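Local coordinates for protein phosphate transporter (Thermotoga maritima MSB8, PDB 6L85) that probably imports phosphate across the cell membrane in a sodium-dependent manner, at residues S58-T63 and G255-A260; N261-V266 and L287-G292; V54-H59 and V191-K196. All coordinates share one frame; numbering follows the deposited sequence.

In the fold
Contact 1 supplies N257 and D258 to one of the three sodium sites and lies between the other two contacts, its centre about 9 Å from that of contact 2 and about 10 Å from that of contact 3; the latter two centres are about 15 Å apart. Contacts 1 and 3 share S58 and H59 and meet where A256 CB lies 3.6 Å from F56 CB. Contact 2 joins contact 1 at S61 OG and L289 CD2, 3.6 Å apart. The side chains of A263 in contact 2 and F56 in contact 3 are each about 11 Å from a sodium ion. The N257 side chain is about 6 Å from a bound phosphate ion, consistent with a substrate pocket.

Contact 1 (S58-T63 and G255-A260); sequences SHVSQT and GANDVA. With NA (sodium ion), chain R.
A256 and V60 are joined by a water, 2.9 Å from A256 O, to which it donates, and 2.9 Å from V60 N, from which it accepts. N257 meets V60 on one side and the sodium ion on the other. Its CG stands anti to the backbone N (chi1 -160°), which brings the amide back toward helix 58-66 although CB points away from it; N257 ND2 then lies 3.7 Å from V60 CG2. Hydrogen bonds from ND2 to L342 O and S338 OG fix the amide's rotation, leaving OD1 to face the sodium ion at 2.3 Å. The N257 carbonyl O packs 3.6 Å from V60 CG1. A second water, itself bound to the metal, donates to that same carbonyl. D258 adds OD1, 2.3 Å from the sodium ion, and T107 and I344 complete the site. GANDVA belongs to the GANDVANA-type signature of the phosphate transporter family, and here it carries the chain from helix 231-258 into helix 260-275; N21 and D22, in a like sequence, belong to another sodium site. V259 turns more to L289 than to S61, whose OG is hydrogen-bonded to G57 O. A260 makes the tightest approach, its CB only 3.3 Å from S61 N and also against V60 CG1. With no side chain beyond CB, A260 lets the backbones close to 4.1 Å between its CA and S61 CA.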
ATOM      1  N   SER B  58     -11.819 -11.369   1.223  1.00 35.15           N
ATOM      2  CA  SER B  58     -13.022 -11.847   1.907  1.00 42.25           C
ATOM      3  C   SER B  58     -14.141 -12.221   0.929  1.00 37.36           C
ATOM      4  O   SER B  58     -14.977 -13.078   1.242  1.00 39.29           O
ATOM      5  CB  SER B  58     -13.524 -10.799   2.913  1.00 36.97           C
ATOM      6  OG  SER B  58     -13.929  -9.613   2.238  1.00 44.69           O
ATOM      7  N   HIS B  59     -14.147 -11.616  -0.260  1.00 39.07           N
ATOM      8  CA  HIS B  59     -15.269 -11.757  -1.186  1.00 42.32           C
ATOM      9  C   HIS B  59     -15.382 -13.173  -1.746  1.00 40.87           C
ATOM     10  O   HIS B  59     -16.469 -13.759  -1.749  1.00 36.44           O
ATOM     11  CB  HIS B  59     -15.132 -10.720  -2.291  1.00 40.46           C
ATOM     12  CG  HIS B  59     -14.883  -9.343  -1.762  1.00 45.90           C
ATOM     13  ND1 HIS B  59     -15.857  -8.615  -1.107  1.00 47.02           N
ATOM     14  CD2 HIS B  59     -13.758  -8.585  -1.731  1.00 41.45           C
ATOM     15  CE1 HIS B  59     -15.352  -7.455  -0.722  1.00 46.60           C
ATOM     16  NE2 HIS B  59     -14.082  -7.409  -1.094  1.00 45.67           N
ATOM     17  N   VAL B  60     -14.270 -13.759  -2.188  1.00 36.10           N
ATOM     18  CA  VAL B  60     -14.329 -15.148  -2.627  1.00 36.59           C
ATOM     19  C   VAL B  60     -14.438 -16.099  -1.433  1.00 37.38           C
ATOM     20  O   VAL B  60     -15.002 -17.202  -1.560  1.00 39.21           O
ATOM     21  CB  VAL B  60     -13.109 -15.471  -3.520  1.00 34.60           C
ATOM     22  CG1 VAL B  60     -13.144 -16.947  -3.960  1.00 30.97           C
ATOM     23  CG2 VAL B  60     -13.077 -14.540  -4.720  1.00 30.06           C
ATOM     24  N   SER B  61     -13.884 -15.716  -0.273  1.00 33.77           N
ATOM     25  CA  SER B  61     -14.035 -16.529   0.940  1.00 39.83           C
ATOM     26  C   SER B  61     -15.510 -16.769   1.275  1.00 37.24           C
ATOM     27  O   SER B  61     -15.884 -17.858   1.740  1.00 37.44           O
ATOM     28  CB  SER B  61     -13.314 -15.861   2.121  1.00 34.22           C
ATOM     29  OG  SER B  61     -11.928 -15.685   1.853  1.00 32.94           O
ATOM     30  N   GLN B  62     -16.365 -15.763   1.043  1.00 37.50           N
ATOM     31  CA  GLN B  62     -17.802 -15.959   1.253  1.00 42.45           C
ATOM     32  C   GLN B  62     -18.369 -17.042   0.331  1.00 41.62           C
ATOM     33  O   GLN B  62     -19.205 -17.858   0.752  1.00 44.25           O
ATOM     34  CB  GLN B  62     -18.546 -14.647   1.034  1.00 40.36           C
ATOM     35  CG  GLN B  62     -18.337 -13.635   2.138  1.00 47.61           C
ATOM     36  CD  GLN B  62     -18.531 -12.237   1.627  1.00 59.10           C
ATOM     37  OE1 GLN B  62     -19.299 -12.022   0.676  1.00 62.13           O
ATOM     38  NE2 GLN B  62     -17.818 -11.266   2.225  1.00 60.66           N
ATOM     39  N   THR B  63     -17.923 -17.072  -0.930  1.00 39.11           N
ATOM     40  CA  THR B  63     -18.426 -18.080  -1.862  1.00 40.93           C
ATOM     41  C   THR B  63     -17.971 -19.471  -1.457  1.00 44.93           C
ATOM     42  O   THR B  63     -18.748 -20.427  -1.504  1.00 44.36           O
ATOM     43  CB  THR B  63     -17.974 -17.758  -3.277  1.00 40.70           C
ATOM     44  OG1 THR B  63     -18.397 -16.432  -3.604  1.00 37.74           O
ATOM     45  CG2 THR B  63     -18.584 -18.760  -4.283  1.00 43.45           C
ATOM     46  N   GLY B 255      -3.389 -13.453  -4.216  1.00 31.74           N
ATOM     47  CA  GLY B 255      -3.805 -13.423  -2.820  1.00 30.06           C
ATOM     48  C   GLY B 255      -5.285 -13.125  -2.671  1.00 30.06           C
ATOM     49  O   GLY B 255      -5.983 -13.788  -1.904  1.00 32.00           O
ATOM     50  N   ALA B 256      -5.790 -12.179  -3.475  1.00 31.21           N
ATOM     51  CA  ALA B 256      -7.188 -11.778  -3.387  1.00 33.01           C
ATOM     52  C   ALA B 256      -8.143 -12.930  -3.751  1.00 35.04           C
ATOM     53  O   ALA B 256      -9.135 -13.171  -3.050  1.00 30.06           O
ATOM     54  CB  ALA B 256      -7.422 -10.563  -4.282  1.00 30.06           C
ATOM     55  N   ASN B 257      -7.835 -13.679  -4.814  1.00 30.06           N
ATOM     56  CA  ASN B 257      -8.750 -14.741  -5.232  1.00 30.06           C
ATOM     57  C   ASN B 257      -8.545 -16.028  -4.443  1.00 31.31           C
ATOM     58  O   ASN B 257      -9.520 -16.726  -4.147  1.00 30.87           O
ATOM     59  CB  ASN B 257      -8.611 -15.037  -6.740  1.00 31.00           C
ATOM     60  CG  ASN B 257      -9.846 -15.769  -7.311  1.00 30.96           C
ATOM     61  OD1 ASN B 257      -9.868 -16.989  -7.379  1.00 32.98           O
ATOM     62  ND2 ASN B 257     -10.880 -15.017  -7.662  1.00 30.06           N
ATOM     63  N   ASP B 258      -7.308 -16.355  -4.069  1.00 30.06           N
ATOM     64  CA  ASP B 258      -7.014 -17.677  -3.549  1.00 30.06           C
ATOM     65  C   ASP B 258      -6.896 -17.760  -2.029  1.00 34.05           C
ATOM     66  O   ASP B 258      -6.861 -18.886  -1.515  1.00 30.77           O
ATOM     67  CB  ASP B 258      -5.712 -18.208  -4.155  1.00 30.06           C
ATOM     68  CG  ASP B 258      -5.902 -18.824  -5.542  1.00 31.13           C
ATOM     69  OD1 ASP B 258      -6.860 -18.491  -6.257  1.00 32.59           O
ATOM     70  OD2 ASP B 258      -5.038 -19.619  -5.928  1.00 35.43           O
ATOM     71  N   VAL B 259      -6.803 -16.638  -1.289  1.00 30.06           N
ATOM     72  CA  VAL B 259      -6.768 -16.834   0.162  1.00 35.78           C
ATOM     73  C   VAL B 259      -8.027 -17.567   0.605  1.00 31.11           C
ATOM     74  O   VAL B 259      -7.976 -18.377   1.529  1.00 35.31           O
ATOM     75  CB  VAL B 259      -6.554 -15.510   0.942  1.00 31.67           C
ATOM     76  CG1 VAL B 259      -7.797 -14.593   0.888  1.00 30.06           C
ATOM     77  CG2 VAL B 259      -6.148 -15.817   2.421  1.00 30.06           C
ATOM     78  N   ALA B 260      -9.140 -17.360  -0.102  1.00 30.06           N
ATOM     79  CA  ALA B 260     -10.376 -18.108   0.131  1.00 33.85           C
ATOM     80  C   ALA B 260     -10.175 -19.619   0.207  1.00 34.98           C
ATOM     81  O   ALA B 260     -10.868 -20.278   0.984  1.00 36.70           O
ATOM     82  CB  ALA B 260     -11.403 -17.803  -0.965  1.00 35.60           C
TER
HETATM   83 NA    NA R 503      -8.981 -19.033  -6.866  1.00 34.12          NA
HETATM   84  O   HOH W   1     -11.879 -12.267  -2.857  1.00 31.75           O
HETATM   85  O   HOH W   2     -10.316 -19.239  -5.042  1.00 30.32           O

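Contact 2 (N261-V266 and L287-G292); sequences NAAGPV and LALLLG
A263 and A288 sit at the middle of an apolar helix-helix packing, in which helix 260-275, just after the sodium-binding turn, runs against helix 286-302. The short segments are roughly antiparallel, at 145° between their N-to-C directions, with axes 8.3 Å apart, and no hydrogen bond crosses between them. Small residues explain the closeness: A263 CA and A288 CA are 5.0 Å apart. Each methyl rests on the other residue's backbone, A263 CB 3.6 Å from A288 O and A288 CB 3.7 Å from A263 O. G292 belongs to the same close strip, since a side-chain carbon there would face the methyls of A262 and A263. Larger side chains close the two flanks. L289 starts off away from the partner helix, but with CG anti to its carbonyl carbon (chi1 -66°) it swings CD2 to 3.9 Å from A263 CB. On the other flank V266 and L291 cross at about a right angle, V266 CG1 lying 4.1 Å from L291 CD2; the same V266 methyl also touches A288 CB at 4.3 Å. Helix 260-275 is kinked at P265, whose N makes no bond to the preceding turn. Around this pair, helix 58-66 covers A263 and L289 through S61, helix 2-32 packs on A262 and L291, helix 76-99 meets V266, and L204 of the second subunit lies against L287 and L290.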
ATOM      1  N   ASN B 261      -9.241 -20.187  -0.563  1.00 30.51           N
ATOM      2  CA  ASN B 261      -9.140 -21.647  -0.563  1.00 35.23           C
ATOM      3  C   ASN B 261      -8.698 -22.198   0.785  1.00 35.21           C
ATOM      4  O   ASN B 261      -8.925 -23.387   1.073  1.00 32.40           O
ATOM      5  CB  ASN B 261      -8.199 -22.139  -1.660  1.00 30.06           C
ATOM      6  CG  ASN B 261      -8.565 -21.600  -3.023  1.00 30.06           C
ATOM      7  OD1 ASN B 261      -9.718 -21.181  -3.267  1.00 36.35           O
ATOM      8  ND2 ASN B 261      -7.612 -21.625  -3.930  1.00 30.06           N
ATOM      9  N   ALA B 262      -8.077 -21.363   1.615  1.00 34.67           N
ATOM     10  CA  ALA B 262      -7.779 -21.733   2.993  1.00 35.70           C
ATOM     11  C   ALA B 262      -8.656 -21.009   4.001  1.00 36.34           C
ATOM     12  O   ALA B 262      -9.045 -21.606   5.008  1.00 35.81           O
ATOM     13  CB  ALA B 262      -6.305 -21.466   3.312  1.00 38.43           C
ATOM     14  N   ALA B 263      -9.017 -19.752   3.726  1.00 36.37           N
ATOM     15  CA  ALA B 263      -9.736 -18.930   4.693  1.00 37.62           C
ATOM     16  C   ALA B 263     -11.230 -19.248   4.738  1.00 36.96           C
ATOM     17  O   ALA B 263     -11.851 -19.073   5.799  1.00 35.45           O
ATOM     18  CB  ALA B 263      -9.518 -17.440   4.395  1.00 30.06           C
ATOM     19  N   GLY B 264     -11.834 -19.652   3.615  1.00 31.85           N
ATOM     20  CA  GLY B 264     -13.220 -20.058   3.604  1.00 33.93           C
ATOM     21  C   GLY B 264     -13.499 -21.225   4.533  1.00 34.54           C
ATOM     22  O   GLY B 264     -14.345 -21.132   5.425  1.00 36.91           O
ATOM     23  N   PRO B 265     -12.778 -22.342   4.373  1.00 37.25           N
ATOM     24  CA  PRO B 265     -13.020 -23.470   5.295  1.00 34.35           C
ATOM     25  C   PRO B 265     -12.758 -23.116   6.742  1.00 35.76           C
ATOM     26  O   PRO B 265     -13.563 -23.472   7.625  1.00 39.23           O
ATOM     27  CB  PRO B 265     -12.070 -24.563   4.769  1.00 34.57           C
ATOM     28  CG  PRO B 265     -11.927 -24.245   3.290  1.00 36.20           C
ATOM     29  CD  PRO B 265     -11.871 -22.722   3.266  1.00 36.49           C
ATOM     30  N   VAL B 266     -11.669 -22.381   7.009  1.00 37.22           N
ATOM     31  CA  VAL B 266     -11.369 -21.969   8.381  1.00 35.43           C
ATOM     32  C   VAL B 266     -12.477 -21.066   8.917  1.00 34.77           C
ATOM     33  O   VAL B 266     -12.905 -21.206  10.066  1.00 37.00           O
ATOM     34  CB  VAL B 266      -9.990 -21.277   8.465  1.00 35.57           C
ATOM     35  CG1 VAL B 266      -9.774 -20.662   9.879  1.00 31.52           C
ATOM     36  CG2 VAL B 266      -8.871 -22.240   8.122  1.00 30.24           C
ATOM     37  N   LEU B 287      -9.210 -12.827  11.272  1.00 37.01           N
ATOM     38  CA  LEU B 287      -8.237 -13.838  11.664  1.00 39.55           C
ATOM     39  C   LEU B 287      -8.059 -14.898  10.577  1.00 42.81           C
ATOM     40  O   LEU B 287      -6.926 -15.295  10.274  1.00 40.93           O
ATOM     41  CB  LEU B 287      -8.675 -14.470  12.989  1.00 43.12           C
ATOM     42  CG  LEU B 287      -7.616 -15.064  13.914  1.00 49.00           C
ATOM     43  CD1 LEU B 287      -6.312 -14.284  13.786  1.00 52.30           C
ATOM     44  CD2 LEU B 287      -8.102 -15.047  15.362  1.00 47.88           C
ATOM     45  N   ALA B 288      -9.168 -15.366   9.973  1.00 37.05           N
ATOM     46  CA  ALA B 288      -9.086 -16.340   8.878  1.00 39.66           C
ATOM     47  C   ALA B 288      -8.263 -15.810   7.720  1.00 30.06           C
ATOM     48  O   ALA B 288      -7.430 -16.526   7.150  1.00 36.38           O
ATOM     49  CB  ALA B 288     -10.493 -16.726   8.375  1.00 34.72           C
ATOM     50  N   LEU B 289      -8.512 -14.564   7.320  1.00 34.16           N
ATOM     51  CA  LEU B 289      -7.803 -14.005   6.173  1.00 31.29           C
ATOM     52  C   LEU B 289      -6.330 -13.785   6.486  1.00 36.84           C
ATOM     53  O   LEU B 289      -5.472 -13.950   5.609  1.00 33.82           O
ATOM     54  CB  LEU B 289      -8.445 -12.697   5.757  1.00 36.66           C
ATOM     55  CG  LEU B 289      -9.849 -12.833   5.218  1.00 39.17           C
ATOM     56  CD1 LEU B 289     -10.456 -11.432   5.095  1.00 43.21           C
ATOM     57  CD2 LEU B 289      -9.796 -13.543   3.858  1.00 34.08           C
ATOM     58  N   LEU B 290      -6.024 -13.416   7.743  1.00 37.05           N
ATOM     59  CA  LEU B 290      -4.643 -13.168   8.153  1.00 40.41           C
ATOM     60  C   LEU B 290      -3.851 -14.463   8.193  1.00 36.58           C
ATOM     61  O   LEU B 290      -2.704 -14.509   7.737  1.00 38.07           O
ATOM     62  CB  LEU B 290      -4.621 -12.492   9.527  1.00 41.89           C
ATOM     63  CG  LEU B 290      -4.726 -10.976   9.643  1.00 43.72           C
ATOM     64  CD1 LEU B 290      -5.635 -10.410   8.639  1.00 47.84           C
ATOM     65  CD2 LEU B 290      -5.227 -10.627  11.042  1.00 41.49           C
ATOM     66  N   LEU B 291      -4.462 -15.528   8.724  1.00 37.17           N
ATOM     67  CA  LEU B 291      -3.831 -16.847   8.727  1.00 38.15           C
ATOM     68  C   LEU B 291      -3.580 -17.322   7.307  1.00 40.90           C
ATOM     69  O   LEU B 291      -2.477 -17.788   6.980  1.00 39.83           O
ATOM     70  CB  LEU B 291      -4.719 -17.842   9.476  1.00 41.75           C
ATOM     71  CG  LEU B 291      -4.453 -19.349   9.361  1.00 43.53           C
ATOM     72  CD1 LEU B 291      -3.228 -19.746  10.136  1.00 46.81           C
ATOM     73  CD2 LEU B 291      -5.668 -20.162   9.844  1.00 42.04           C
ATOM     74  N   GLY B 292      -4.586 -17.188   6.437  1.00 32.50           N
ATOM     75  CA  GLY B 292      -4.386 -17.577   5.049  1.00 33.08           C
ATOM     76  C   GLY B 292      -3.278 -16.781   4.379  1.00 31.24           C
ATOM     77  O   GLY B 292      -2.445 -17.341   3.667  1.00 31.24           O
TER

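Contact 3 (V54-H59 and V191-K196); sequences VMFGSH and VKKTLK. With LMT (dodecyl-beta-D-maltoside), chain O.
H59 and T194 meet where the break between helix 38-56 and helix 58-66 packs on the final turn of helix 167-194, which widens there into a pi-type turn. From CB, which points toward that turn, H59 sets CG anti to its carbonyl carbon (chi1 -50°) and extends the imidazole between two neighbours. One face takes the K193 methylene in a CH-pi contact, CE lying 3.8 Å from the ring centroid; S58 OG covers the opposite face. H59 ND1 is the ring atom nearest that carbon, 3.6 Å from K193 CE, while K193 NZ goes on to a hydrogen bond with S339 O. H59 CD2 stands 3.9 Å above the plane of the F56 ring, over its centre. H59 CE1 touches K193 O at 3.4 Å. At the tip, H59 NE2 donates to T194 OG1 over 3.1 Å, nearly straight at 171° and within the imidazole plane. A leucine in place of H59 would probably leave T194 OG1 without this donor and K193 without its aromatic face. T194 CG2 touches the bound detergent, 3.8 Å from its C1. T194 OG1 in turn donates a hydrogen bond to M55 O, 2.8 Å away, in the carbonyl plane with a C=O...OG1 angle of 158°.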
ATOM      1  N   VAL B  54      -5.480  -9.665   2.295  1.00 38.51           N
ATOM      2  CA  VAL B  54      -6.090  -8.835   3.331  1.00 35.22           C
ATOM      3  C   VAL B  54      -6.965  -7.737   2.726  1.00 32.05           C
ATOM      4  O   VAL B  54      -7.999  -7.367   3.293  1.00 35.96           O
ATOM      5  CB  VAL B  54      -4.985  -8.245   4.239  1.00 43.32           C
ATOM      6  CG1 VAL B  54      -5.477  -6.975   4.927  1.00 44.59           C
ATOM      7  CG2 VAL B  54      -4.533  -9.283   5.268  1.00 37.90           C
ATOM      8  N   MET B  55      -6.561  -7.154   1.599  1.00 31.93           N
ATOM      9  CA  MET B  55      -7.350  -6.058   1.054  1.00 34.94           C
ATOM     10  C   MET B  55      -8.569  -6.543   0.274  1.00 36.77           C
ATOM     11  O   MET B  55      -9.559  -5.807   0.166  1.00 34.54           O
ATOM     12  CB  MET B  55      -6.465  -5.167   0.166  1.00 38.69           C
ATOM     13  CG  MET B  55      -5.388  -4.351   0.944  1.00 38.42           C
ATOM     14  SD  MET B  55      -4.419  -3.279  -0.139  1.00 33.07           S
ATOM     15  CE  MET B  55      -5.677  -2.218  -0.855  1.00 40.41           C
ATOM     16  N   PHE B  56      -8.531  -7.761  -0.287  1.00 35.21           N
ATOM     17  CA  PHE B  56      -9.598  -8.175  -1.194  1.00 38.20           C
ATOM     18  C   PHE B  56     -10.019  -9.630  -1.058  1.00 35.95           C
ATOM     19  O   PHE B  56     -10.884 -10.055  -1.816  1.00 41.83           O
ATOM     20  CB  PHE B  56      -9.186  -7.902  -2.665  1.00 39.43           C
ATOM     21  CG  PHE B  56     -10.308  -7.389  -3.526  1.00 45.37           C
ATOM     22  CD1 PHE B  56     -10.957  -6.198  -3.212  1.00 46.35           C
ATOM     23  CD2 PHE B  56     -10.731  -8.104  -4.642  1.00 49.09           C
ATOM     24  CE1 PHE B  56     -12.026  -5.729  -3.992  1.00 49.47           C
ATOM     25  CE2 PHE B  56     -11.809  -7.647  -5.439  1.00 52.94           C
ATOM     26  CZ  PHE B  56     -12.458  -6.453  -5.110  1.00 47.13           C
ATOM     27  N   GLY B  57      -9.476 -10.396  -0.103  1.00 36.15           N
ATOM     28  CA  GLY B  57      -9.717 -11.825  -0.004  1.00 30.06           C
ATOM     29  C   GLY B  57     -11.045 -12.265   0.598  1.00 40.25           C
ATOM     30  O   GLY B  57     -11.382 -13.453   0.492  1.00 34.98           O
ATOM     31  N   SER B  58     -11.819 -11.369   1.223  1.00 35.15           N
ATOM     32  CA  SER B  58     -13.022 -11.847   1.907  1.00 42.25           C
ATOM     33  C   SER B  58     -14.141 -12.221   0.929  1.00 37.36           C
ATOM     34  O   SER B  58     -14.977 -13.078   1.242  1.00 39.29           O
ATOM     35  CB  SER B  58     -13.524 -10.799   2.913  1.00 36.97           C
ATOM     36  OG  SER B  58     -13.929  -9.613   2.238  1.00 44.69           O
ATOM     37  N   HIS B  59     -14.147 -11.616  -0.260  1.00 39.07           N
ATOM     38  CA  HIS B  59     -15.269 -11.757  -1.186  1.00 42.32           C
ATOM     39  C   HIS B  59     -15.382 -13.173  -1.746  1.00 40.87           C
ATOM     40  O   HIS B  59     -16.469 -13.759  -1.749  1.00 36.44           O
ATOM     41  CB  HIS B  59     -15.132 -10.720  -2.291  1.00 40.46           C
ATOM     42  CG  HIS B  59     -14.883  -9.343  -1.762  1.00 45.90           C
ATOM     43  ND1 HIS B  59     -15.857  -8.615  -1.107  1.00 47.02           N
ATOM     44  CD2 HIS B  59     -13.758  -8.585  -1.731  1.00 41.45           C
ATOM     45  CE1 HIS B  59     -15.352  -7.455  -0.722  1.00 46.60           C
ATOM     46  NE2 HIS B  59     -14.082  -7.409  -1.094  1.00 45.67           N
ATOM     47  N   VAL B 191     -11.879   0.280  -2.863  1.00 35.53           N
ATOM     48  CA  VAL B 191     -12.703   1.305  -2.248  1.00 38.21           C
ATOM     49  C   VAL B 191     -14.180   0.957  -2.401  1.00 44.90           C
ATOM     50  O   VAL B 191     -14.977   1.160  -1.477  1.00 42.70           O
ATOM     51  CB  VAL B 191     -12.364   2.678  -2.858  1.00 37.81           C
ATOM     52  CG1 VAL B 191     -13.400   3.723  -2.415  1.00 36.82           C
ATOM     53  CG2 VAL B 191     -10.916   3.089  -2.469  1.00 34.29           C
ATOM     54  N   LYS B 192     -14.562   0.395  -3.551  1.00 40.22           N
ATOM     55  CA  LYS B 192     -15.965   0.073  -3.797  1.00 40.47           C
ATOM     56  C   LYS B 192     -16.399  -1.166  -3.024  1.00 37.77           C
ATOM     57  O   LYS B 192     -17.301  -1.100  -2.193  1.00 44.26           O
ATOM     58  CB  LYS B 192     -16.190  -0.104  -5.303  1.00 42.06           C
ATOM     59  CG  LYS B 192     -17.628  -0.459  -5.675  1.00 46.26           C
ATOM     60  CD  LYS B 192     -18.529   0.762  -5.572  1.00 54.33           C
ATOM     61  CE  LYS B 192     -20.012   0.385  -5.546  1.00 57.07           C
ATOM     62  NZ  LYS B 192     -20.519   0.328  -4.148  1.00 61.92           N
ATOM     63  N   LYS B 193     -15.754  -2.307  -3.265  1.00 38.61           N
ATOM     64  CA  LYS B 193     -16.210  -3.563  -2.671  1.00 42.85           C
ATOM     65  C   LYS B 193     -15.738  -3.765  -1.237  1.00 41.38           C
ATOM     66  O   LYS B 193     -16.492  -4.284  -0.411  1.00 46.12           O
ATOM     67  CB  LYS B 193     -15.741  -4.748  -3.513  1.00 43.19           C
ATOM     68  CG  LYS B 193     -16.430  -4.855  -4.840  1.00 50.67           C
ATOM     69  CD  LYS B 193     -17.492  -5.936  -4.780  1.00 57.73           C
ATOM     70  CE  LYS B 193     -16.922  -7.232  -4.219  1.00 54.21           C
ATOM     71  NZ  LYS B 193     -17.925  -8.335  -4.346  1.00 59.69           N
ATOM     72  N   THR B 194     -14.486  -3.452  -0.914  1.00 41.40           N
ATOM     73  CA  THR B 194     -14.062  -3.769   0.449  1.00 40.77           C
ATOM     74  C   THR B 194     -14.503  -2.701   1.441  1.00 45.41           C
ATOM     75  O   THR B 194     -15.037  -3.025   2.505  1.00 48.49           O
ATOM     76  CB  THR B 194     -12.550  -3.968   0.527  1.00 43.71           C
ATOM     77  OG1 THR B 194     -12.176  -5.086  -0.283  1.00 41.99           O
ATOM     78  CG2 THR B 194     -12.115  -4.242   1.982  1.00 36.16           C
ATOM     79  N   LEU B 195     -14.264  -1.424   1.126  1.00 43.23           N
ATOM     80  CA  LEU B 195     -14.624  -0.347   2.042  1.00 49.17           C
ATOM     81  C   LEU B 195     -16.071   0.092   1.895  1.00 50.77           C
ATOM     82  O   LEU B 195     -16.536   0.904   2.695  1.00 55.69           O
ATOM     83  CB  LEU B 195     -13.710   0.864   1.848  1.00 42.28           C
ATOM     84  CG  LEU B 195     -12.219   0.614   1.944  1.00 39.53           C
ATOM     85  CD1 LEU B 195     -11.490   1.946   1.894  1.00 42.00           C
ATOM     86  CD2 LEU B 195     -11.868  -0.167   3.208  1.00 41.34           C
ATOM     87  N   LYS B 196     -16.772  -0.413   0.882  1.00 46.42           N
ATOM     88  CA  LYS B 196     -18.205  -0.192   0.703  1.00 54.47           C
ATOM     89  C   LYS B 196     -18.543   1.295   0.588  1.00 53.88           C
ATOM     90  O   LYS B 196     -19.496   1.781   1.199  1.00 59.84           O
ATOM     91  CB  LYS B 196     -18.999  -0.864   1.829  1.00 53.68           C
ATOM     92  CG  LYS B 196     -19.179  -2.373   1.608  1.00 52.91           C
ATOM     93  CD  LYS B 196     -18.637  -3.198   2.768  1.00 60.26           C
ATOM     94  CE  LYS B 196     -19.676  -3.305   3.886  1.00 72.62           C
ATOM     95  NZ  LYS B 196     -19.378  -4.391   4.876  1.00 83.44           N
TER
HETATM   96  C1' LMT O 513     -13.457  -3.171   6.072  1.00 67.90           C
HETATM   97  C2' LMT O 513     -14.237  -4.383   6.535  1.00 74.83           C
HETATM   98  C3' LMT O 513     -15.748  -4.206   6.596  1.00 74.53           C
HETATM   99  C4' LMT O 513     -16.165  -2.789   6.915  1.00 74.04           C
HETATM  100  C5' LMT O 513     -15.299  -1.812   6.125  1.00 74.34           C
HETATM  101  C6' LMT O 513     -15.798  -0.394   6.302  1.00 74.92           C
HETATM  102  O1' LMT O 513     -12.118  -3.316   6.566  1.00 66.69           O
HETATM  103  O2' LMT O 513     -13.988  -5.465   5.659  1.00 84.11           O
HETATM  104  O3' LMT O 513     -16.218  -5.082   7.595  1.00 79.12           O
HETATM  105  O5' LMT O 513     -13.951  -1.948   6.561  1.00 73.13           O
HETATM  106  O6' LMT O 513     -17.207  -0.351   6.078  1.00 76.06           O
HETATM  107  C1  LMT O 513     -11.208  -4.043   5.718  1.00 61.36           C
HETATM  108  C2  LMT O 513      -9.787  -3.821   6.290  1.00 59.01           C
HETATM  109  C3  LMT O 513      -8.851  -3.423   5.122  1.00 52.10           C
HETATM  110  C4  LMT O 513      -7.424  -3.719   5.603  1.00 45.98           C
HETATM  111  C5  LMT O 513      -6.452  -3.000   4.650  1.00 53.66           C
HETATM  112  C6  LMT O 513      -5.185  -2.697   5.465  1.00 51.69           C
HETATM  113  C7  LMT O 513      -4.017  -2.532   4.465  1.00 51.92           C
HETATM  114  C8  LMT O 513      -4.019  -1.070   3.944  1.00 52.24           C
HETATM  115  C9  LMT O 513      -3.109  -1.012   2.689  1.00 54.15           C
HETATM  116  C10 LMT O 513      -1.662  -0.635   3.109  1.00 57.74           C
HETATM  117  C11 LMT O 513      -0.905  -0.162   1.860  1.00 63.01           C
HETATM  118  C12 LMT O 513       0.600  -0.130   2.139  1.00 64.53           C